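Local coordinates for protein phosphodiesterase (Pseudomonas aeruginosa, PDB 4G75) that acts as a colicin M-like bacteriocin that probably blocks peptidoglycan synthesis by magnesium-dependent hydrolysis of the lipid II precursor, at residues 42-47 / 73-78; 53-58 / 252-257; 62-67 / 79-84. One frame throughout, in Å; residues are numbered along the deposited sequence.

Contact 1 of 3, residues 42-47 / 73-78; sequences KGQRDV and YGYPSL. With EDO (1,2-ethanediol), chain I.
Gln44 and Arg45 both rest their CG methylenes against the outer part of the Tyr75 ring. The two aliphatic carbons meet the same ring atom: Gln44 CG lies 3.9 Å from Tyr75 CE1, and Arg45 CG lies 4.0 Å from Tyr75 CE1. Neither comes squarely over a face or at an edge, so this is oblique packing rather than a stack. The Gln44 side chain meets Tyr75 nearly at a right angle, with its amide plane turned 43° from the ring. Further along, Arg45 NH1 touches the methyl Leu78 CD1 at 4.0 Å. No direct hydrogen bond joins the two segments. A water bridges the Tyr75 hydroxyl and the helix backbone instead. It donates to Gln44 O at 2.9 Å, lies 3.2 Å from Tyr75 OH, and is also met weakly by Gln44 NE2. The contact thus lays the irregular loop between helix 55-65 and helix 81-102 along one flank of helix 34-49, within the helical part of this colicin M-like protein. Gln44 CG points anti to the backbone N (chi1 -163°), and the chain then bends, which brings the amide to a bound ethanediol, probably from the crystallisation liquor. There Gln44 OE1 accepts a bond of 2.9 Å from O2 of the ethanediol. That ethanediol also bonds to Gln14. The Arg45 chain bends at its third torsion (chi3 -58°), which turns the guanidinium toward helix 81-102. Its NE is paired with Asp88, its NH2 with Glu84, and its NH1 bonds to Ser41. The buried guanidinium is therefore gripped on all three nitrogens, which should fix its rotation. Tyr75 is also backed by Pro57 and Ala48.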
loop_
_atom_site.group_PDB
_atom_site.type_symbol
_atom_site.label_atom_id
_atom_site.label_comp_id
_atom_site.label_asym_id
_atom_site.label_seq_id
_atom_site.Cartn_x
_atom_site.Cartn_y
_atom_site.Cartn_z
ATOM N N LYS A 42 -1.881 17.713 11.350
ATOM C CA LYS A 42 -1.572 16.279 11.282
ATOM C C LYS A 42 -2.677 15.413 11.887
ATOM O O LYS A 42 -2.898 14.271 11.458
ATOM C CB LYS A 42 -0.227 15.984 11.959
ATOM C CG LYS A 42 0.952 16.711 11.318
ATOM C CD LYS A 42 2.290 16.335 11.963
ATOM C CE LYS A 42 3.402 17.312 11.527
ATOM N NZ LYS A 42 3.644 17.259 10.040
ATOM N N GLY A 43 -3.380 15.960 12.877
ATOM C CA GLY A 43 -4.409 15.206 13.575
ATOM C C GLY A 43 -5.525 14.705 12.673
ATOM O O GLY A 43 -5.816 13.506 12.644
ATOM N N GLN A 44 -6.155 15.608 11.926
ATOM C CA GLN A 44 -7.262 15.194 11.071
ATOM C C GLN A 44 -6.793 14.326 9.903
ATOM O O GLN A 44 -7.501 13.404 9.486
ATOM C CB GLN A 44 -8.069 16.391 10.566
ATOM C CG GLN A 44 -9.434 15.989 10.025
ATOM C CD GLN A 44 -10.260 15.212 11.047
ATOM O OE1 GLN A 44 -10.102 15.388 12.259
ATOM N NE2 GLN A 44 -11.149 14.356 10.560
ATOM N N ARG A 45 -5.606 14.605 9.374
ATOM C CA ARG A 45 -5.083 13.743 8.325
ATOM C C ARG A 45 -4.838 12.342 8.875
ATOM O O ARG A 45 -5.171 11.352 8.234
ATOM C CB ARG A 45 -3.813 14.321 7.693
ATOM C CG ARG A 45 -4.021 15.657 6.973
ATOM C CD ARG A 45 -2.896 15.919 5.960
ATOM N NE ARG A 45 -1.587 15.915 6.603
ATOM C CZ ARG A 45 -1.050 16.969 7.212
ATOM N NH1 ARG A 45 -1.708 18.121 7.251
ATOM N NH2 ARG A 45 0.139 16.872 7.787
ATOM N N ASP A 46 -4.267 12.256 10.072
ATOM C CA ASP A 46 -4.004 10.955 10.682
ATOM C C ASP A 46 -5.288 10.161 10.901
ATOM O O ASP A 46 -5.305 8.937 10.753
ATOM C CB ASP A 46 -3.268 11.121 12.017
ATOM C CG ASP A 46 -1.822 11.527 11.841
ATOM O OD1 ASP A 46 -1.310 11.471 10.698
ATOM O OD2 ASP A 46 -1.193 11.890 12.858
ATOM N N VAL A 47 -6.359 10.857 11.271
ATOM C CA VAL A 47 -7.651 10.206 11.454
ATOM C C VAL A 47 -8.061 9.505 10.163
ATOM O O VAL A 47 -8.563 8.379 10.180
ATOM C CB VAL A 47 -8.737 11.217 11.882
ATOM C CG1 VAL A 47 -10.138 10.615 11.702
ATOM C CG2 VAL A 47 -8.519 11.637 13.334
ATOM N N TYR A 73 -11.511 18.690 0.118
ATOM C CA TYR A 73 -12.083 17.559 0.845
ATOM C C TYR A 73 -12.341 17.849 2.325
ATOM O O TYR A 73 -12.259 16.956 3.171
ATOM C CB TYR A 73 -11.194 16.313 0.685
ATOM C CG TYR A 73 -11.111 15.806 -0.735
ATOM C CD1 TYR A 73 -12.215 15.229 -1.355
ATOM C CD2 TYR A 73 -9.929 15.897 -1.457
ATOM C CE1 TYR A 73 -12.142 14.768 -2.652
ATOM C CE2 TYR A 73 -9.849 15.440 -2.758
ATOM C CZ TYR A 73 -10.954 14.873 -3.347
ATOM O OH TYR A 73 -10.876 14.417 -4.644
ATOM N N GLY A 74 -12.659 19.101 2.632
ATOM C CA GLY A 74 -13.000 19.479 3.991
ATOM C C GLY A 74 -11.815 19.829 4.872
ATOM O O GLY A 74 -11.988 20.250 6.015
ATOM N N TYR A 75 -10.608 19.658 4.350
ATOM C CA TYR A 75 -9.413 20.031 5.103
ATOM C C TYR A 75 -9.187 21.545 5.084
ATOM O O TYR A 75 -9.457 22.216 4.088
ATOM C CB TYR A 75 -8.179 19.281 4.587
ATOM C CG TYR A 75 -8.254 17.801 4.860
ATOM C CD1 TYR A 75 -7.871 17.288 6.091
ATOM C CD2 TYR A 75 -8.746 16.917 3.903
ATOM C CE1 TYR A 75 -7.964 15.939 6.366
ATOM C CE2 TYR A 75 -8.848 15.557 4.169
ATOM C CZ TYR A 75 -8.447 15.076 5.403
ATOM O OH TYR A 75 -8.535 13.733 5.693
ATOM N N PRO A 76 -8.687 22.086 6.200
ATOM C CA PRO A 76 -8.369 23.516 6.295
ATOM C C PRO A 76 -7.203 23.894 5.395
ATOM O O PRO A 76 -6.240 23.133 5.278
ATOM C CB PRO A 76 -7.959 23.685 7.766
ATOM C CG PRO A 76 -8.531 22.498 8.471
ATOM C CD PRO A 76 -8.451 21.384 7.470
ATOM N N SER A 77 -7.282 25.057 4.755
ATOM C CA SER A 77 -6.132 25.574 4.029
ATOM C C SER A 77 -5.013 25.898 5.020
ATOM O O SER A 77 -5.265 26.399 6.117
ATOM C CB SER A 77 -6.509 26.813 3.207
ATOM O OG SER A 77 -6.776 27.915 4.047
ATOM N N LEU A 78 -3.779 25.611 4.622
ATOM C CA LEU A 78 -2.625 25.720 5.507
ATOM C C LEU A 78 -1.636 26.783 5.062
ATOM O O LEU A 78 -1.562 27.133 3.885
ATOM C CB LEU A 78 -1.882 24.378 5.586
ATOM C CG LEU A 78 -2.702 23.171 6.055
ATOM C CD1 LEU A 78 -1.817 21.928 6.127
ATOM C CD2 LEU A 78 -3.376 23.431 7.395
HETATM C C1 EDO I . -11.865 14.684 16.079
HETATM O O1 EDO I . -10.980 14.843 17.197
HETATM C C2 EDO I . -11.135 13.931 14.974
HETATM O O2 EDO I . -11.949 13.847 13.797
HETATM O O HOH W 1 -10.225 13.188 8.400
#

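Contact 2 of 3, residues 53-58 / 252-257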
loop_
_atom_site.group_PDB
_atom_site.type_symbol
_atom_site.label_atom_id
_atom_site.label_comp_id
_atom_site.label_asym_id
_atom_site.label_seq_id
_atom_site.Cartn_x
_atom_site.Cartn_y
_atom_site.Cartn_z
ATOM N N ASP A 53 -7.960 6.110 4.326
ATOM C CA ASP A 53 -8.505 7.191 3.512
ATOM C C ASP A 53 -7.369 8.147 3.158
ATOM O O ASP A 53 -7.319 9.267 3.651
ATOM C CB ASP A 53 -9.594 7.911 4.315
ATOM C CG ASP A 53 -10.452 8.833 3.464
ATOM O OD1 ASP A 53 -10.627 8.563 2.255
ATOM O OD2 ASP A 53 -10.969 9.828 4.019
ATOM N N TRP A 54 -6.450 7.696 2.303
ATOM C CA TRP A 54 -5.158 8.369 2.160
ATOM C C TRP A 54 -5.065 9.348 0.992
ATOM O O TRP A 54 -4.238 10.267 1.009
ATOM C CB TRP A 54 -4.033 7.330 2.055
ATOM C CG TRP A 54 -4.055 6.527 0.787
ATOM C CD1 TRP A 54 -4.876 5.479 0.490
ATOM C CD2 TRP A 54 -3.208 6.708 -0.360
ATOM N NE1 TRP A 54 -4.598 4.998 -0.768
ATOM C CE2 TRP A 54 -3.576 5.733 -1.309
ATOM C CE3 TRP A 54 -2.176 7.597 -0.670
ATOM C CZ2 TRP A 54 -2.947 5.623 -2.546
ATOM C CZ3 TRP A 54 -1.552 7.481 -1.899
ATOM C CH2 TRP A 54 -1.941 6.506 -2.822
ATOM N N GLU A 55 -5.893 9.133 -0.023
ATOM C CA GLU A 55 -5.867 9.966 -1.219
ATOM C C GLU A 55 -6.311 11.392 -0.908
ATOM O O GLU A 55 -5.662 12.357 -1.300
ATOM C CB GLU A 55 -6.773 9.374 -2.303
ATOM C CG GLU A 55 -6.353 7.989 -2.795
ATOM C CD GLU A 55 -7.116 6.880 -2.107
ATOM O OE1 GLU A 55 -7.484 7.042 -0.921
ATOM O OE2 GLU A 55 -7.350 5.842 -2.754
ATOM N N LYS A 56 -7.423 11.525 -0.196
ATOM C CA LYS A 56 -7.993 12.844 0.046
ATOM C C LYS A 56 -7.078 13.794 0.833
ATOM O O LYS A 56 -6.870 14.929 0.415
ATOM C CB LYS A 56 -9.385 12.729 0.671
ATOM C CG LYS A 56 -10.437 12.207 -0.304
ATOM C CD LYS A 56 -11.752 11.932 0.417
ATOM C CE LYS A 56 -12.802 11.374 -0.533
ATOM N NZ LYS A 56 -14.106 11.216 0.151
ATOM N N PRO A 57 -6.499 13.330 1.949
ATOM C CA PRO A 57 -5.611 14.248 2.676
ATOM C C PRO A 57 -4.431 14.724 1.829
ATOM O O PRO A 57 -4.083 15.901 1.887
ATOM C CB PRO A 57 -5.100 13.413 3.858
ATOM C CG PRO A 57 -5.974 12.204 3.918
ATOM C CD PRO A 57 -6.617 12.010 2.597
ATOM N N LEU A 58 -3.823 13.826 1.054
ATOM C CA LEU A 58 -2.689 14.206 0.225
ATOM C C LEU A 58 -3.115 15.110 -0.922
ATOM O O LEU A 58 -2.430 16.077 -1.245
ATOM C CB LEU A 58 -1.959 12.972 -0.309
ATOM C CG LEU A 58 -1.166 12.170 0.721
ATOM C CD1 LEU A 58 -0.565 10.941 0.044
ATOM C CD2 LEU A 58 -0.070 13.027 1.331
ATOM N N THR A 252 -11.904 4.601 -7.374
ATOM C CA THR A 252 -12.751 5.393 -8.265
ATOM C C THR A 252 -12.973 6.833 -7.811
ATOM O O THR A 252 -12.851 7.779 -8.595
ATOM C CB THR A 252 -14.131 4.725 -8.431
ATOM O OG1 THR A 252 -13.950 3.350 -8.783
ATOM C CG2 THR A 252 -14.940 5.425 -9.509
ATOM N N GLU A 253 -13.322 6.993 -6.543
ATOM C CA GLU A 253 -13.735 8.304 -6.038
ATOM C C GLU A 253 -12.736 9.436 -6.284
ATOM O O GLU A 253 -13.127 10.555 -6.609
ATOM C CB GLU A 253 -14.089 8.248 -4.551
ATOM C CG GLU A 253 -14.648 9.572 -4.038
ATOM C CD GLU A 253 -15.078 9.522 -2.586
ATOM O OE1 GLU A 253 -14.930 8.459 -1.948
ATOM O OE2 GLU A 253 -15.563 10.557 -2.083
ATOM N N THR A 254 -11.452 9.147 -6.125
ATOM C CA THR A 254 -10.425 10.170 -6.253
ATOM C C THR A 254 -9.495 9.923 -7.441
ATOM O O THR A 254 -8.432 10.535 -7.541
ATOM C CB THR A 254 -9.569 10.238 -4.974
ATOM O OG1 THR A 254 -9.232 8.906 -4.562
ATOM C CG2 THR A 254 -10.339 10.911 -3.857
ATOM N N ALA A 255 -9.896 9.032 -8.342
ATOM C CA ALA A 255 -9.023 8.620 -9.434
ATOM C C ALA A 255 -8.585 9.785 -10.322
ATOM O O ALA A 255 -7.434 9.847 -10.729
ATOM C CB ALA A 255 -9.670 7.512 -10.268
ATOM N N GLU A 256 -9.490 10.714 -10.615
ATOM C CA GLU A 256 -9.122 11.847 -11.461
ATOM C C GLU A 256 -8.043 12.687 -10.779
ATOM O O GLU A 256 -7.059 13.094 -11.406
ATOM C CB GLU A 256 -10.349 12.698 -11.802
ATOM C CG GLU A 256 -10.068 13.835 -12.777
ATOM C CD GLU A 256 -11.332 14.412 -13.397
ATOM O OE1 GLU A 256 -12.389 13.747 -13.330
ATOM O OE2 GLU A 256 -11.266 15.528 -13.958
ATOM N N GLY A 257 -8.230 12.933 -9.484
ATOM C CA GLY A 257 -7.283 13.719 -8.718
ATOM C C GLY A 257 -5.926 13.047 -8.644
ATOM O O GLY A 257 -4.899 13.694 -8.813
#
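Lys56 sets its CG anti to its own carbonyl carbon (chi1 -71°) and then runs fully extended, while Glu253 holds CG anti to the backbone N (chi1 -175°) and is extended in the same way. These two long chains meet at about a right angle in a salt bridge, Lys56 NZ to Glu253 OE2 at 2.7 Å. The motif is a salt bridge from the start of helix 55-65 to the residue before the N-cap of helix 255-264. Lys56 lies near the start of helix 55-65. Glu253 comes just before the N-cap residue, Thr254. Helix 255-264 belongs to the part of the sequence matched by the colicin M family. The contact joins residues nearly 200 positions apart. The ammonium reaches Glu253 OE2 from above the carboxylate, 51° out of its plane. Glu253 OE1 stays farther off, 3.6 Å from Lys56 NZ, so one oxygen carries the bridge. Lys56 CE also passes close to Glu253 OE2, at 3.3 Å. Next to the salt bridge, Thr254 points its side chain at the helix and splits it between two neighbours. Its hydroxyl makes no capping bond; Thr254 OG1 instead packs on Glu55 CB at 3.4 Å and on Glu55 CG at 3.5 Å. The Glu55 chain is bent at its second torsion. Arg251, just ahead of 252-257, takes the Glu55 carboxylate in a salt bridge through OE1. Tyr73, from the loop after helix 55-65, touches both Lys56 and Thr254. The methyl of Thr254 completes the contact, with Thr254 CG2 set 3.8 Å from Lys56 CG.

Contact 3 of 3, residues 62-67 / 79-84. With EDO (1,2-ethanediol), chain M.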
loop_
_atom_site.group_PDB
_atom_site.type_symbol
_atom_site.label_atom_id
_atom_site.label_comp_id
_atom_site.label_asym_id
_atom_site.label_seq_id
_atom_site.Cartn_x
_atom_site.Cartn_y
_atom_site.Cartn_z
ATOM N N TRP A 62 -1.788 18.870 -1.905
ATOM C CA TRP A 62 -1.232 19.135 -3.228
ATOM C C TRP A 62 -2.029 20.189 -3.978
ATOM O O TRP A 62 -1.451 21.085 -4.598
ATOM C CB TRP A 62 -1.146 17.858 -4.074
ATOM C CG TRP A 62 -0.411 18.089 -5.362
ATOM C CD1 TRP A 62 -0.955 18.410 -6.578
ATOM C CD2 TRP A 62 1.008 18.060 -5.553
ATOM N NE1 TRP A 62 0.041 18.564 -7.513
ATOM C CE2 TRP A 62 1.253 18.351 -6.911
ATOM C CE3 TRP A 62 2.094 17.801 -4.710
ATOM C CZ2 TRP A 62 2.539 18.392 -7.445
ATOM C CZ3 TRP A 62 3.373 17.844 -5.244
ATOM C CH2 TRP A 62 3.582 18.138 -6.598
ATOM N N ALA A 63 -3.352 20.072 -3.937
ATOM C CA ALA A 63 -4.212 21.012 -4.644
ATOM C C ALA A 63 -3.910 22.435 -4.182
ATOM O O ALA A 63 -3.961 23.379 -4.973
ATOM C CB ALA A 63 -5.678 20.673 -4.435
ATOM N N GLN A 64 -3.592 22.594 -2.905
ATOM C CA GLN A 64 -3.208 23.903 -2.380
ATOM C C GLN A 64 -1.844 24.304 -2.920
ATOM O O GLN A 64 -1.673 25.374 -3.505
ATOM C CB GLN A 64 -3.153 23.880 -0.854
ATOM C CG GLN A 64 -4.489 23.666 -0.171
ATOM C CD GLN A 64 -4.328 23.432 1.318
ATOM O OE1 GLN A 64 -4.070 24.362 2.082
ATOM N NE2 GLN A 64 -4.473 22.184 1.736
ATOM N N TRP A 65 -0.869 23.426 -2.706
ATOM C CA TRP A 65 0.502 23.642 -3.150
ATOM C C TRP A 65 0.540 24.057 -4.619
ATOM O O TRP A 65 1.174 25.050 -4.982
ATOM C CB TRP A 65 1.290 22.348 -2.968
ATOM C CG TRP A 65 2.770 22.483 -3.021
ATOM C CD1 TRP A 65 3.489 23.590 -3.362
ATOM C CD2 TRP A 65 3.725 21.446 -2.766
ATOM N NE1 TRP A 65 4.835 23.315 -3.306
ATOM C CE2 TRP A 65 5.007 22.003 -2.949
ATOM C CE3 TRP A 65 3.621 20.103 -2.387
ATOM C CZ2 TRP A 65 6.175 21.265 -2.770
ATOM C CZ3 TRP A 65 4.778 19.371 -2.213
ATOM C CH2 TRP A 65 6.039 19.953 -2.405
ATOM N N ALA A 66 -0.150 23.292 -5.461
ATOM C CA ALA A 66 -0.079 23.491 -6.909
ATOM C C ALA A 66 -1.170 24.416 -7.444
ATOM O O ALA A 66 -1.296 24.590 -8.656
ATOM C CB ALA A 66 -0.114 22.152 -7.636
ATOM N N ASN A 67 -1.954 25.000 -6.544
ATOM C CA ASN A 67 -2.995 25.947 -6.938
ATOM C C ASN A 67 -3.962 25.372 -7.963
ATOM O O ASN A 67 -4.199 25.968 -9.016
ATOM C CB ASN A 67 -2.368 27.228 -7.486
ATOM C CG ASN A 67 -1.515 27.939 -6.460
ATOM O OD1 ASN A 67 -0.343 28.231 -6.705
ATOM N ND2 ASN A 67 -2.095 28.211 -5.296
ATOM N N PRO A 79 -0.858 27.296 6.015
ATOM C CA PRO A 79 0.246 28.198 5.689
ATOM C C PRO A 79 1.219 27.519 4.725
ATOM O O PRO A 79 1.513 28.058 3.659
ATOM C CB PRO A 79 0.910 28.435 7.048
ATOM C CG PRO A 79 -0.165 28.192 8.046
ATOM C CD PRO A 79 -1.036 27.124 7.467
ATOM N N PHE A 80 1.689 26.329 5.092
ATOM C CA PHE A 80 2.630 25.586 4.260
ATOM C C PHE A 80 2.127 24.169 3.962
ATOM O O PHE A 80 2.593 23.202 4.568
ATOM C CB PHE A 80 3.993 25.502 4.939
ATOM C CG PHE A 80 4.544 26.831 5.375
ATOM C CD1 PHE A 80 4.945 27.770 4.442
ATOM C CD2 PHE A 80 4.679 27.125 6.720
ATOM C CE1 PHE A 80 5.458 28.986 4.845
ATOM C CE2 PHE A 80 5.197 28.338 7.128
ATOM C CZ PHE A 80 5.583 29.268 6.192
ATOM N N PRO A 81 1.174 24.045 3.029
ATOM C CA PRO A 81 0.652 22.743 2.601
ATOM C C PRO A 81 1.766 21.926 1.949
ATOM O O PRO A 81 1.748 20.692 1.992
ATOM C CB PRO A 81 -0.407 23.129 1.564
ATOM C CG PRO A 81 0.064 24.477 1.058
ATOM C CD PRO A 81 0.499 25.146 2.326
ATOM N N ASN A 82 2.732 22.622 1.355
ATOM C CA ASN A 82 3.925 21.975 0.836
ATOM C C ASN A 82 4.710 21.236 1.915
ATOM O O ASN A 82 5.101 20.089 1.725
ATOM C CB ASN A 82 4.831 22.973 0.094
ATOM C CG ASN A 82 5.171 24.201 0.925
ATOM O OD1 ASN A 82 4.394 24.636 1.780
ATOM N ND2 ASN A 82 6.337 24.776 0.661
ATOM N N TYR A 83 4.946 21.886 3.049
ATOM C CA TYR A 83 5.717 21.244 4.104
ATOM C C TYR A 83 4.980 20.030 4.654
ATOM O O TYR A 83 5.598 19.019 4.992
ATOM C CB TYR A 83 6.033 22.218 5.244
ATOM C CG TYR A 83 6.939 23.368 4.854
ATOM C CD1 TYR A 83 7.687 23.330 3.686
ATOM C CD2 TYR A 83 7.059 24.486 5.673
ATOM C CE1 TYR A 83 8.521 24.388 3.334
ATOM C CE2 TYR A 83 7.886 25.539 5.333
ATOM C CZ TYR A 83 8.612 25.487 4.163
ATOM O OH TYR A 83 9.438 26.538 3.829
ATOM N N GLU A 84 3.659 20.135 4.758
ATOM C CA GLU A 84 2.873 19.040 5.307
ATOM C C GLU A 84 2.801 17.853 4.348
ATOM O O GLU A 84 2.807 16.697 4.785
ATOM C CB GLU A 84 1.472 19.514 5.699
ATOM C CG GLU A 84 1.472 20.456 6.901
ATOM C CD GLU A 84 2.263 19.897 8.073
ATOM O OE1 GLU A 84 1.988 18.747 8.483
ATOM O OE2 GLU A 84 3.160 20.606 8.582
HETATM C C1 EDO M . 3.162 24.498 8.479
HETATM O O1 EDO M . 3.565 23.236 7.928
HETATM C C2 EDO M . 1.672 24.720 8.247
HETATM O O2 EDO M . 1.332 24.301 6.919
#
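This is an apolar surface contact between the last turn of helix 55-65 and the first turn of helix 81-102. Pro81 and Asn82 meet Gln64 and Trp65 across it, and no hydrogen bond joins the two segments. Asn82 CB lies over the face of the five-membered ring of the Trp65 indole, as a CH-pi contact would have it. Its modelled closeness is doubtful, so nothing rests on the distance. The Asn82 side chain stands about at a right angle to Trp65, and its amide plane is turned 59° from the ring. Beside this pair the Pro81 ring packs on the helix flank. Pro81 CB lies 3.7 Å from Gln64 CB, and Pro81 CG lies 4.0 Å from Trp65 N. The amide of Gln64, in the conformer given, bonds through OE1 to the backbone N of Leu78, in the connecting loop. On the far side of the helix start a bound ethanediol fits between backbone and side chain. Phe80 N donates to its O2 at 2.8 Å, and its O1 donates to Glu84 OE2 at 2.7 Å. Glu84 OE1 forms a salt bridge with Lys42. Helix 55-65 closes in a Schellman motif, with Asn67 at positive phi, and a loop leads back to the N-cap residue Phe80: a helix-loop-helix connection.

Along the chain the segments run 42-47, 53-58, 62-67, 73-78, 79-84 and, much later, 252-257. Contact 1 therefore crosses both others, while contact 3 is nested inside the loop closed by contact 2. Their centres lie about 12 Å apart for contacts 1 and 3, 14 Å for contacts 1 and 2, and 16 Å for contacts 2 and 3. Helix 55-65 supplies contacts 2 and 3, and the loop 73-78 runs straight into 79-84. Glu84 joins contacts 1 and 3, and the Tyr75 loop meets helix 55-65. Together they unite three early helices and attach the start of helix 255-264 to them, away from the magnesium site.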